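Local coordinates for protein glutathione s-transferase (Haemonchus contortus, PDB 2WS2) that probably catalyses the transfer of glutathione to electrophilic halide substrates, giving an S-substituted glutathione with release of the halide and a proton, at residues F155-V160 against K180-K185; M163-H168 against K185-P190; R103-V108 against D123-A128. One frame throughout, in Å; residues are numbered along the deposited sequence.

Interaction 1. Residues F155-V160 against K180-K185; sequences FADLYV and KAHAEK
His182 and Asp157 carry the polar part of this contact, a histidine–carboxylate hydrogen bond between segments 155-160 and 180-185, whose nearest CA atoms, those of Val160 and Ala183, are 7.5 Å apart. NE2 of His182 donates to OD1 of Asp157. The modelled separation of 2.4 Å between these two atoms is unusually short, so its exact value is doubtful, but the direction is reasonable, with an N-H...O angle of 152°. OD1 arrives at the edge of the imidazole, near the ring plane, while the carboxylate is turned 44° from that plane. The imidazole bridges the gap because His182 CG lies anti to the backbone N (chi1 172°), which sends the ring out from helix 177-186 to meet an aspartate side chain running across it at about a right angle. The carboxylate has further work: OD1 also accepts a hydrogen bond from the backbone N of Leu148, and OD2 one from that of Thr154, consistent with one half of the N-capping box known at this helix start in glutathione transferases. With both oxygens gripped the carboxylate is held in rotation, and its charge would probably polarise the imidazole.

Van der Waals contact is sparser. CA of Asp157 lies in the ring plane, 3.7 Å from His182 CE1, and Val160 CG2 approaches the ring obliquely, 4.4 Å from ND1. Leu148 touches both Val160 and His182.

The contact is buried in the all-helical C-terminal domain. Phe155 and Tyr159 pack on helix 82-100 and on helices 16-24 and 64-75 of the thioredoxin-like domain, and Leu158 on helix 16-24.

Interaction 2. Residues M163-H168 against K185-P190; sequences MGFTEH and KVRSNP. Unlike the reference sequence in segment 163-168: Gly164 (reference Thr).
Arg187 starts with CG anti to its carbonyl carbon (chi1 -53°) and then bends at chi2 and chi3, a course that lays its guanidinium group against Phe165. The Phe165 ring, with CG likewise anti to the carbonyl carbon, comes from the opposite direction, and the two flat groups overlap at their rims. This is an off-centre cation-pi interaction: Arg187 CZ is 4.3 Å from the centroid of the Phe165 ring, 35° off the normal, and the planes are inclined at 32°. Phe165 CE2 comes within 3.5 Å of Arg187 NE, and NH2 rides over the ring face, offset toward the rim.

The edge of the guanidinium is used as well. CA of Gly164 lies near its plane, 3.6 Å from NH2 of Arg187, an approach that the absence of a side chain on Gly164 permits. The same NH2 makes a weak hydrogen bond to the carbonyl O of Ala161, near the end of helix 155-162. Phe165 has a second cationic neighbour in Arg199, so its ring takes part in two cation-pi interactions.

Arg187 is set at a chain reversal, a type I turn from Val186 to Asn189 that begins at the last residue of helix 177-186. Ser188 OG reaches back to donate to the carbonyl O of Lys185, 2.7 Å away, and Asn189 is the N-cap residue of helix 190-198.

The contact ties the segment following helix 155-162 to the junction of helices 177-186 and 190-198. Phe165 and Arg187 also lean on helix 190-198, through Ile196 and Leu192, while Met163 packs on helix 82-100.

Interaction 3. Residues R103-V108 against D123-A128; sequences RPYFKV and DVFEPA
Tyr105 and Phe125 meet where segments 103-108 and 123-128 come closest, their CA atoms 6.6 Å apart. Phe125 CB sits over one face of the tyrosine ring in a CH-pi contact, 3.9 Å from the ring centroid and 29° off its normal, and approaches Tyr105 CD2 to 3.4 Å. In return Tyr105 CE2 lies over a face of the phenylalanine ring, 3.6 Å from Phe125 CG. The ring planes are inclined at 31° and the centroids are 5.0 Å apart, an oblique meeting of two aromatics. Val124 adds a looser apolar touch, its CG1 standing 4.5 Å from Tyr105 CB.

With CG anti to the backbone N in both (chi1 near 170°), the rings extend across the gap between the segments. Beyond them, the phenol hydroxyl of Tyr105 is hydrogen-bonded to OE2 of Glu121, one turn before Phe125 on helix 118-143, which ties down the far end of the ring. The loop residue Tyr169 touches both rings, and its OH bonds to Glu126 OE2, an oxygen that lies in the plane of the Phe125 ring at its edge. Segment 123-128 itself is irregular, with a wider pi-type turn at 123-125.

Here, in the helical C-terminal domain characteristic of glutathione transferases, the short, weakly bonded helix 103-107 on the link between the long helices 82-100 and 118-143 is fastened to the second of them.

All three contacts lie in the helical C-terminal domain, yet their chemistry varies. Interaction 1 is buried and polar, interaction 3 buried and mostly aromatic, while interaction 2 lies nearer the surface and pairs a cation with a ring. Interactions 1 and 2 share helix 177-186 and alternate along the chain; their centres are 7 Å apart, and Leu158 of the first packs on Val186 of the second. Interaction 3 uses other helices, with its centre about 21 Å from the centres of both. It nevertheless meets interaction 2 where Phe106 touches Thr166, so that segment 163-168 is a point of contact between the two regions.

Interaction 1. Residues F155-V160 against K180-K185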
loop_
_atom_site.group_PDB
_atom_site.type_symbol
_atom_site.label_atom_id
_atom_site.label_comp_id
_atom_site.label_asym_id
_atom_site.label_seq_id
_atom_site.Cartn_x
_atom_site.Cartn_y
_atom_site.Cartn_z
ATOM N N PHE A 155 -10.441 -9.908 0.446
ATOM C CA PHE A 155 -10.095 -9.044 1.594
ATOM C C PHE A 155 -10.405 -7.614 1.223
ATOM O O PHE A 155 -10.513 -6.744 2.109
ATOM C CB PHE A 155 -8.613 -9.188 2.102
ATOM C CG PHE A 155 -7.568 -8.823 1.060
ATOM C CD1 PHE A 155 -7.034 -9.805 0.235
ATOM C CD2 PHE A 155 -7.152 -7.510 0.883
ATOM C CE1 PHE A 155 -6.096 -9.491 -0.762
ATOM C CE2 PHE A 155 -6.191 -7.179 -0.101
ATOM C CZ PHE A 155 -5.674 -8.183 -0.924
ATOM N N ALA A 156 -10.605 -7.378 -0.075
ATOM C CA ALA A 156 -11.019 -6.059 -0.544
ATOM C C ALA A 156 -12.428 -5.686 -0.013
ATOM O O ALA A 156 -12.685 -4.524 0.325
ATOM C CB ALA A 156 -10.984 -5.988 -2.009
ATOM N N ASP A 157 -13.304 -6.691 0.009
ATOM C CA ASP A 157 -14.569 -6.641 0.770
ATOM C C ASP A 157 -14.339 -6.343 2.262
ATOM O O ASP A 157 -15.008 -5.485 2.845
ATOM C CB ASP A 157 -15.288 -7.981 0.591
ATOM C CG ASP A 157 -15.828 -8.145 -0.821
ATOM O OD1 ASP A 157 -16.435 -7.204 -1.316
ATOM O OD2 ASP A 157 -15.630 -9.193 -1.442
ATOM N N LEU A 158 -13.363 -7.015 2.873
ATOM C CA LEU A 158 -13.173 -6.857 4.301
ATOM C C LEU A 158 -12.819 -5.420 4.647
ATOM O O LEU A 158 -13.368 -4.861 5.599
ATOM C CB LEU A 158 -12.228 -7.910 4.887
ATOM C CG LEU A 158 -12.687 -9.354 4.677
ATOM C CD1 LEU A 158 -11.761 -10.341 5.299
ATOM C CD2 LEU A 158 -14.152 -9.591 5.194
ATOM N N TYR A 159 -12.034 -4.773 3.787
ATOM C CA TYR A 159 -11.461 -3.483 4.165
ATOM C C TYR A 159 -12.496 -2.380 4.077
ATOM O O TYR A 159 -12.549 -1.495 4.915
ATOM C CB TYR A 159 -10.280 -3.122 3.263
ATOM C CG TYR A 159 -8.913 -3.459 3.829
ATOM C CD1 TYR A 159 -8.327 -2.668 4.813
ATOM C CD2 TYR A 159 -8.172 -4.526 3.318
ATOM C CE1 TYR A 159 -7.054 -2.953 5.324
ATOM C CE2 TYR A 159 -6.873 -4.819 3.828
ATOM C CZ TYR A 159 -6.336 -4.028 4.812
ATOM O OH TYR A 159 -5.095 -4.334 5.315
ATOM N N VAL A 160 -13.303 -2.390 3.035
ATOM C CA VAL A 160 -14.184 -1.257 2.882
ATOM C C VAL A 160 -15.421 -1.389 3.791
ATOM O O VAL A 160 -15.954 -0.386 4.247
ATOM C CB VAL A 160 -14.462 -0.893 1.377
ATOM C CG1 VAL A 160 -13.892 -1.935 0.455
ATOM C CG2 VAL A 160 -15.973 -0.601 1.079
ATOM N N LYS A 180 -23.687 0.855 1.476
ATOM C CA LYS A 180 -24.283 0.393 2.737
ATOM C C LYS A 180 -24.686 -1.074 2.721
ATOM O O LYS A 180 -24.457 -1.781 3.658
ATOM C CB LYS A 180 -25.445 1.325 3.204
ATOM C CG LYS A 180 -26.118 0.859 4.506
ATOM C CD LYS A 180 -27.016 1.968 5.067
ATOM C CE LYS A 180 -28.175 1.405 5.922
ATOM N NZ LYS A 180 -29.337 2.395 5.895
ATOM N N ALA A 181 -25.246 -1.557 1.635
ATOM C CA ALA A 181 -25.690 -2.953 1.584
ATOM C C ALA A 181 -24.546 -3.945 1.339
ATOM O O ALA A 181 -24.640 -5.124 1.666
ATOM C CB ALA A 181 -26.741 -3.110 0.516
ATOM N N HIS A 182 -23.470 -3.472 0.733
ATOM C CA HIS A 182 -22.299 -4.334 0.558
ATOM C C HIS A 182 -21.852 -4.789 1.926
ATOM O O HIS A 182 -21.715 -5.990 2.200
ATOM C CB HIS A 182 -21.172 -3.583 -0.198
ATOM C CG HIS A 182 -19.874 -4.340 -0.251
ATOM N ND1 HIS A 182 -18.743 -3.902 0.400
ATOM C CD2 HIS A 182 -19.542 -5.518 -0.830
ATOM C CE1 HIS A 182 -17.760 -4.761 0.201
ATOM N NE2 HIS A 182 -18.220 -5.757 -0.533
ATOM N N ALA A 183 -21.673 -3.809 2.795
ATOM C CA ALA A 183 -21.097 -4.005 4.106
ATOM C C ALA A 183 -22.065 -4.747 5.038
ATOM O O ALA A 183 -21.629 -5.391 5.984
ATOM C CB ALA A 183 -20.680 -2.659 4.698
ATOM N N GLU A 184 -23.371 -4.679 4.748
ATOM C CA GLU A 184 -24.329 -5.523 5.456
ATOM C C GLU A 184 -24.084 -6.959 4.999
ATOM O O GLU A 184 -23.962 -7.861 5.819
ATOM C CB GLU A 184 -25.786 -5.112 5.168
ATOM C CG GLU A 184 -26.305 -3.999 6.023
ATOM C CD GLU A 184 -27.808 -3.832 5.893
ATOM O OE1 GLU A 184 -28.484 -3.886 6.940
ATOM O OE2 GLU A 184 -28.314 -3.684 4.740
ATOM N N LYS A 185 -23.983 -7.150 3.688
ATOM C CA LYS A 185 -23.793 -8.488 3.079
ATOM C C LYS A 185 -22.482 -9.145 3.483
ATOM O O LYS A 185 -22.430 -10.341 3.779
ATOM C CB LYS A 185 -23.897 -8.384 1.537
ATOM C CG LYS A 185 -23.568 -9.636 0.752
ATOM C CD LYS A 185 -23.230 -9.275 -0.718
ATOM C CE LYS A 185 -23.199 -10.494 -1.631
ATOM N NZ LYS A 185 -24.318 -11.519 -1.496
#

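Interaction 2. Residues M163-H168 against K185-P190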
loop_
_atom_site.group_PDB
_atom_site.type_symbol
_atom_site.label_atom_id
_atom_site.label_comp_id
_atom_site.label_asym_id
_atom_site.label_seq_id
_atom_site.Cartn_x
_atom_site.Cartn_y
_atom_site.Cartn_z
ATOM N N MET A 163 -14.977 -0.131 7.585
ATOM C CA MET A 163 -15.111 1.311 7.854
ATOM C C MET A 163 -16.549 1.758 8.174
ATOM O O MET A 163 -16.838 2.966 8.266
ATOM C CB MET A 163 -14.560 2.126 6.680
ATOM C CG MET A 163 -15.550 2.482 5.617
ATOM S SD MET A 163 -15.454 4.236 5.213
ATOM C CE MET A 163 -14.650 4.909 6.680
ATOM N N GLY A 164 -17.445 0.785 8.317
ATOM C CA GLY A 164 -18.796 1.028 8.850
ATOM C C GLY A 164 -18.802 1.244 10.359
ATOM O O GLY A 164 -19.840 1.590 10.954
ATOM N N PHE A 165 -17.635 1.090 10.985
ATOM C CA PHE A 165 -17.558 1.287 12.416
ATOM C C PHE A 165 -17.168 2.682 12.791
ATOM O O PHE A 165 -16.771 2.952 13.925
ATOM C CB PHE A 165 -16.689 0.229 13.072
ATOM C CG PHE A 165 -17.324 -1.093 13.047
ATOM C CD1 PHE A 165 -18.503 -1.318 13.774
ATOM C CD2 PHE A 165 -16.837 -2.099 12.232
ATOM C CE1 PHE A 165 -19.156 -2.557 13.728
ATOM C CE2 PHE A 165 -17.475 -3.336 12.171
ATOM C CZ PHE A 165 -18.637 -3.571 12.932
ATOM N N THR A 166 -17.312 3.597 11.855
ATOM C CA THR A 166 -17.012 4.954 12.214
ATOM C C THR A 166 -18.333 5.702 12.302
ATOM O O THR A 166 -18.396 6.848 11.920
ATOM C CB THR A 166 -15.857 5.622 11.333
ATOM O OG1 THR A 166 -16.376 6.130 10.109
ATOM C CG2 THR A 166 -14.769 4.617 11.010
ATOM N N GLU A 167 -19.360 5.046 12.883
ATOM C CA GLU A 167 -20.711 5.662 13.033
ATOM C C GLU A 167 -20.764 6.875 13.959
ATOM O O GLU A 167 -21.876 7.360 14.295
ATOM C CB GLU A 167 -21.820 4.654 13.384
ATOM C CG GLU A 167 -21.693 3.960 14.710
ATOM C CD GLU A 167 -20.825 2.728 14.645
ATOM O OE1 GLU A 167 -19.598 2.864 14.468
ATOM O OE2 GLU A 167 -21.372 1.613 14.771
ATOM N N HIS A 168 -19.575 7.336 14.378
ATOM C CA HIS A 168 -19.336 8.740 14.718
ATOM C C HIS A 168 -19.848 9.610 13.569
ATOM O O HIS A 168 -20.148 10.809 13.742
ATOM C CB HIS A 168 -17.831 8.998 14.896
ATOM C CG HIS A 168 -17.229 8.285 16.069
ATOM N ND1 HIS A 168 -17.310 8.772 17.359
ATOM C CD2 HIS A 168 -16.538 7.122 16.149
ATOM C CE1 HIS A 168 -16.699 7.938 18.184
ATOM N NE2 HIS A 168 -16.231 6.921 17.478
ATOM N N LYS A 185 -23.983 -7.150 3.688
ATOM C CA LYS A 185 -23.793 -8.488 3.079
ATOM C C LYS A 185 -22.482 -9.145 3.483
ATOM O O LYS A 185 -22.430 -10.341 3.779
ATOM C CB LYS A 185 -23.897 -8.384 1.537
ATOM C CG LYS A 185 -23.568 -9.636 0.752
ATOM C CD LYS A 185 -23.230 -9.275 -0.718
ATOM C CE LYS A 185 -23.199 -10.494 -1.631
ATOM N NZ LYS A 185 -24.318 -11.519 -1.496
ATOM N N VAL A 186 -21.413 -8.367 3.500
ATOM C CA VAL A 186 -20.121 -8.904 4.042
ATOM C C VAL A 186 -20.261 -9.362 5.480
ATOM O O VAL A 186 -19.962 -10.519 5.825
ATOM C CB VAL A 186 -18.985 -7.848 3.910
ATOM C CG1 VAL A 186 -17.613 -8.422 4.344
ATOM C CG2 VAL A 186 -18.965 -7.362 2.527
ATOM N N ARG A 187 -20.749 -8.469 6.332
ATOM C CA ARG A 187 -20.843 -8.773 7.752
ATOM C C ARG A 187 -22.016 -9.693 8.079
ATOM O O ARG A 187 -22.228 -10.000 9.240
ATOM C CB ARG A 187 -20.979 -7.504 8.595
ATOM C CG ARG A 187 -19.929 -6.450 8.343
ATOM C CD ARG A 187 -19.602 -5.792 9.621
ATOM N NE ARG A 187 -19.479 -4.348 9.445
ATOM C CZ ARG A 187 -20.483 -3.494 9.621
ATOM N NH1 ARG A 187 -21.679 -3.963 9.985
ATOM N NH2 ARG A 187 -20.286 -2.180 9.437
ATOM N N SER A 188 -22.756 -10.116 7.048
ATOM C CA SER A 188 -23.854 -11.054 7.220
ATOM C C SER A 188 -23.308 -12.462 7.067
ATOM O O SER A 188 -23.901 -13.433 7.564
ATOM C CB SER A 188 -25.010 -10.744 6.254
ATOM O OG SER A 188 -24.759 -11.190 4.932
ATOM N N ASN A 189 -22.159 -12.567 6.397
ATOM C CA ASN A 189 -21.357 -13.775 6.455
ATOM C C ASN A 189 -21.318 -14.291 7.907
ATOM O O ASN A 189 -21.068 -13.499 8.831
ATOM C CB ASN A 189 -19.936 -13.463 5.944
ATOM C CG ASN A 189 -19.231 -14.674 5.404
ATOM O OD1 ASN A 189 -18.882 -15.588 6.136
ATOM N ND2 ASN A 189 -19.025 -14.695 4.099
ATOM N N PRO A 190 -21.583 -15.602 8.125
ATOM C CA PRO A 190 -21.731 -16.192 9.456
ATOM C C PRO A 190 -20.473 -16.210 10.335
ATOM O O PRO A 190 -20.577 -15.991 11.532
ATOM C CB PRO A 190 -22.157 -17.631 9.153
ATOM C CG PRO A 190 -21.654 -17.888 7.786
ATOM C CD PRO A 190 -21.845 -16.602 7.073
#

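Interaction 3. Residues R103-V108 against D123-A128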
loop_
_atom_site.group_PDB
_atom_site.type_symbol
_atom_site.label_atom_id
_atom_site.label_comp_id
_atom_site.label_asym_id
_atom_site.label_seq_id
_atom_site.Cartn_x
_atom_site.Cartn_y
_atom_site.Cartn_z
ATOM N N ARG A 103 -7.893 11.136 7.312
ATOM C CA ARG A 103 -7.386 11.167 8.696
ATOM C C ARG A 103 -7.548 12.554 9.347
ATOM O O ARG A 103 -8.260 12.676 10.329
ATOM C CB ARG A 103 -5.892 10.764 8.759
ATOM C CG ARG A 103 -5.558 9.295 8.932
ATOM C CD ARG A 103 -4.873 8.769 7.668
ATOM N NE ARG A 103 -4.044 7.577 7.866
ATOM C CZ ARG A 103 -4.498 6.333 7.954
ATOM N NH1 ARG A 103 -5.806 6.088 7.910
ATOM N NH2 ARG A 103 -3.644 5.326 8.131
ATOM N N PRO A 104 -6.861 13.594 8.830
ATOM C CA PRO A 104 -6.980 14.929 9.414
ATOM C C PRO A 104 -8.376 15.356 9.834
ATOM O O PRO A 104 -8.506 16.109 10.802
ATOM C CB PRO A 104 -6.455 15.826 8.304
ATOM C CG PRO A 104 -5.316 15.029 7.772
ATOM C CD PRO A 104 -5.706 13.552 7.918
ATOM N N TYR A 105 -9.403 14.869 9.150
ATOM C CA TYR A 105 -10.786 15.135 9.573
ATOM C C TYR A 105 -11.305 14.053 10.545
ATOM O O TYR A 105 -12.289 14.250 11.248
ATOM C CB TYR A 105 -11.696 15.319 8.341
ATOM C CG TYR A 105 -13.168 15.306 8.675
ATOM C CD1 TYR A 105 -13.799 16.454 9.151
ATOM C CD2 TYR A 105 -13.912 14.143 8.566
ATOM C CE1 TYR A 105 -15.136 16.447 9.480
ATOM C CE2 TYR A 105 -15.260 14.121 8.904
ATOM C CZ TYR A 105 -15.863 15.284 9.344
ATOM O OH TYR A 105 -17.187 15.282 9.680
ATOM N N PHE A 106 -10.604 12.927 10.632
ATOM C CA PHE A 106 -10.995 11.844 11.525
ATOM C C PHE A 106 -10.741 12.206 13.001
ATOM O O PHE A 106 -11.373 11.649 13.905
ATOM C CB PHE A 106 -10.218 10.578 11.146
ATOM C CG PHE A 106 -11.076 9.425 10.685
ATOM C CD1 PHE A 106 -12.342 9.636 10.131
ATOM C CD2 PHE A 106 -10.603 8.121 10.796
ATOM C CE1 PHE A 106 -13.116 8.564 9.704
ATOM C CE2 PHE A 106 -11.381 7.035 10.367
ATOM C CZ PHE A 106 -12.636 7.262 9.818
ATOM N N LYS A 107 -9.819 13.147 13.223
ATOM C CA LYS A 107 -9.328 13.493 14.552
ATOM C C LYS A 107 -9.994 14.741 15.131
ATOM O O LYS A 107 -10.308 14.781 16.320
ATOM C CB LYS A 107 -7.796 13.667 14.529
ATOM C CG LYS A 107 -7.032 12.478 13.933
ATOM C CD LYS A 107 -7.289 11.173 14.694
ATOM C CE LYS A 107 -8.255 10.248 13.978
ATOM N NZ LYS A 107 -8.512 8.976 14.713
ATOM N N VAL A 108 -10.194 15.755 14.294
ATOM C CA VAL A 108 -10.932 16.977 14.664
ATOM C C VAL A 108 -12.329 16.706 15.290
ATOM O O VAL A 108 -13.088 17.641 15.635
ATOM C CB VAL A 108 -10.967 17.946 13.465
ATOM C CG1 VAL A 108 -12.364 18.372 13.095
ATOM C CG2 VAL A 108 -10.025 19.132 13.687
ATOM N N ASP A 123 -14.351 20.479 2.864
ATOM C CA ASP A 123 -13.206 20.726 1.922
ATOM C C ASP A 123 -12.167 19.582 1.911
ATOM O O ASP A 123 -11.196 19.597 1.133
ATOM C CB ASP A 123 -12.535 22.106 2.138
ATOM C CG ASP A 123 -13.397 23.300 1.626
ATOM O OD1 ASP A 123 -13.439 23.601 0.408
ATOM O OD2 ASP A 123 -14.017 23.978 2.456
ATOM N N VAL A 124 -12.384 18.583 2.755
ATOM C CA VAL A 124 -11.564 17.371 2.756
ATOM C C VAL A 124 -12.426 16.097 2.621
ATOM O O VAL A 124 -12.345 15.393 1.609
ATOM C CB VAL A 124 -10.664 17.291 4.019
ATOM C CG1 VAL A 124 -10.107 15.878 4.208
ATOM C CG2 VAL A 124 -9.535 18.349 3.976
ATOM N N PHE A 125 -13.261 15.843 3.629
ATOM C CA PHE A 125 -13.954 14.561 3.806
ATOM C C PHE A 125 -15.023 14.246 2.775
ATOM O O PHE A 125 -15.102 13.117 2.283
ATOM C CB PHE A 125 -14.584 14.473 5.208
ATOM C CG PHE A 125 -15.479 13.272 5.406
ATOM C CD1 PHE A 125 -14.937 12.015 5.683
ATOM C CD2 PHE A 125 -16.876 13.395 5.299
ATOM C CE1 PHE A 125 -15.770 10.901 5.859
ATOM C CE2 PHE A 125 -17.720 12.282 5.464
ATOM C CZ PHE A 125 -17.170 11.038 5.750
ATOM N N GLU A 126 -15.886 15.212 2.497
ATOM C CA GLU A 126 -17.056 14.923 1.678
ATOM C C GLU A 126 -16.697 14.800 0.191
ATOM O O GLU A 126 -17.152 13.864 -0.455
ATOM C CB GLU A 126 -18.175 15.929 1.940
ATOM C CG GLU A 126 -18.341 16.205 3.426
ATOM C CD GLU A 126 -19.754 16.107 3.894
ATOM O OE1 GLU A 126 -20.468 17.147 3.881
ATOM O OE2 GLU A 126 -20.137 14.988 4.294
ATOM N N PRO A 127 -15.833 15.696 -0.337
ATOM C CA PRO A 127 -15.426 15.438 -1.708
ATOM C C PRO A 127 -14.534 14.202 -1.810
ATOM O O PRO A 127 -14.229 13.768 -2.926
ATOM C CB PRO A 127 -14.659 16.709 -2.098
ATOM C CG PRO A 127 -14.956 17.702 -0.996
ATOM C CD PRO A 127 -15.179 16.897 0.195
ATOM N N ALA A 128 -14.141 13.651 -0.658
ATOM C CA ALA A 128 -13.367 12.399 -0.596
ATOM C C ALA A 128 -14.296 11.217 -0.496
ATOM O O ALA A 128 -13.999 10.155 -1.028
ATOM C CB ALA A 128 -12.378 12.397 0.590
#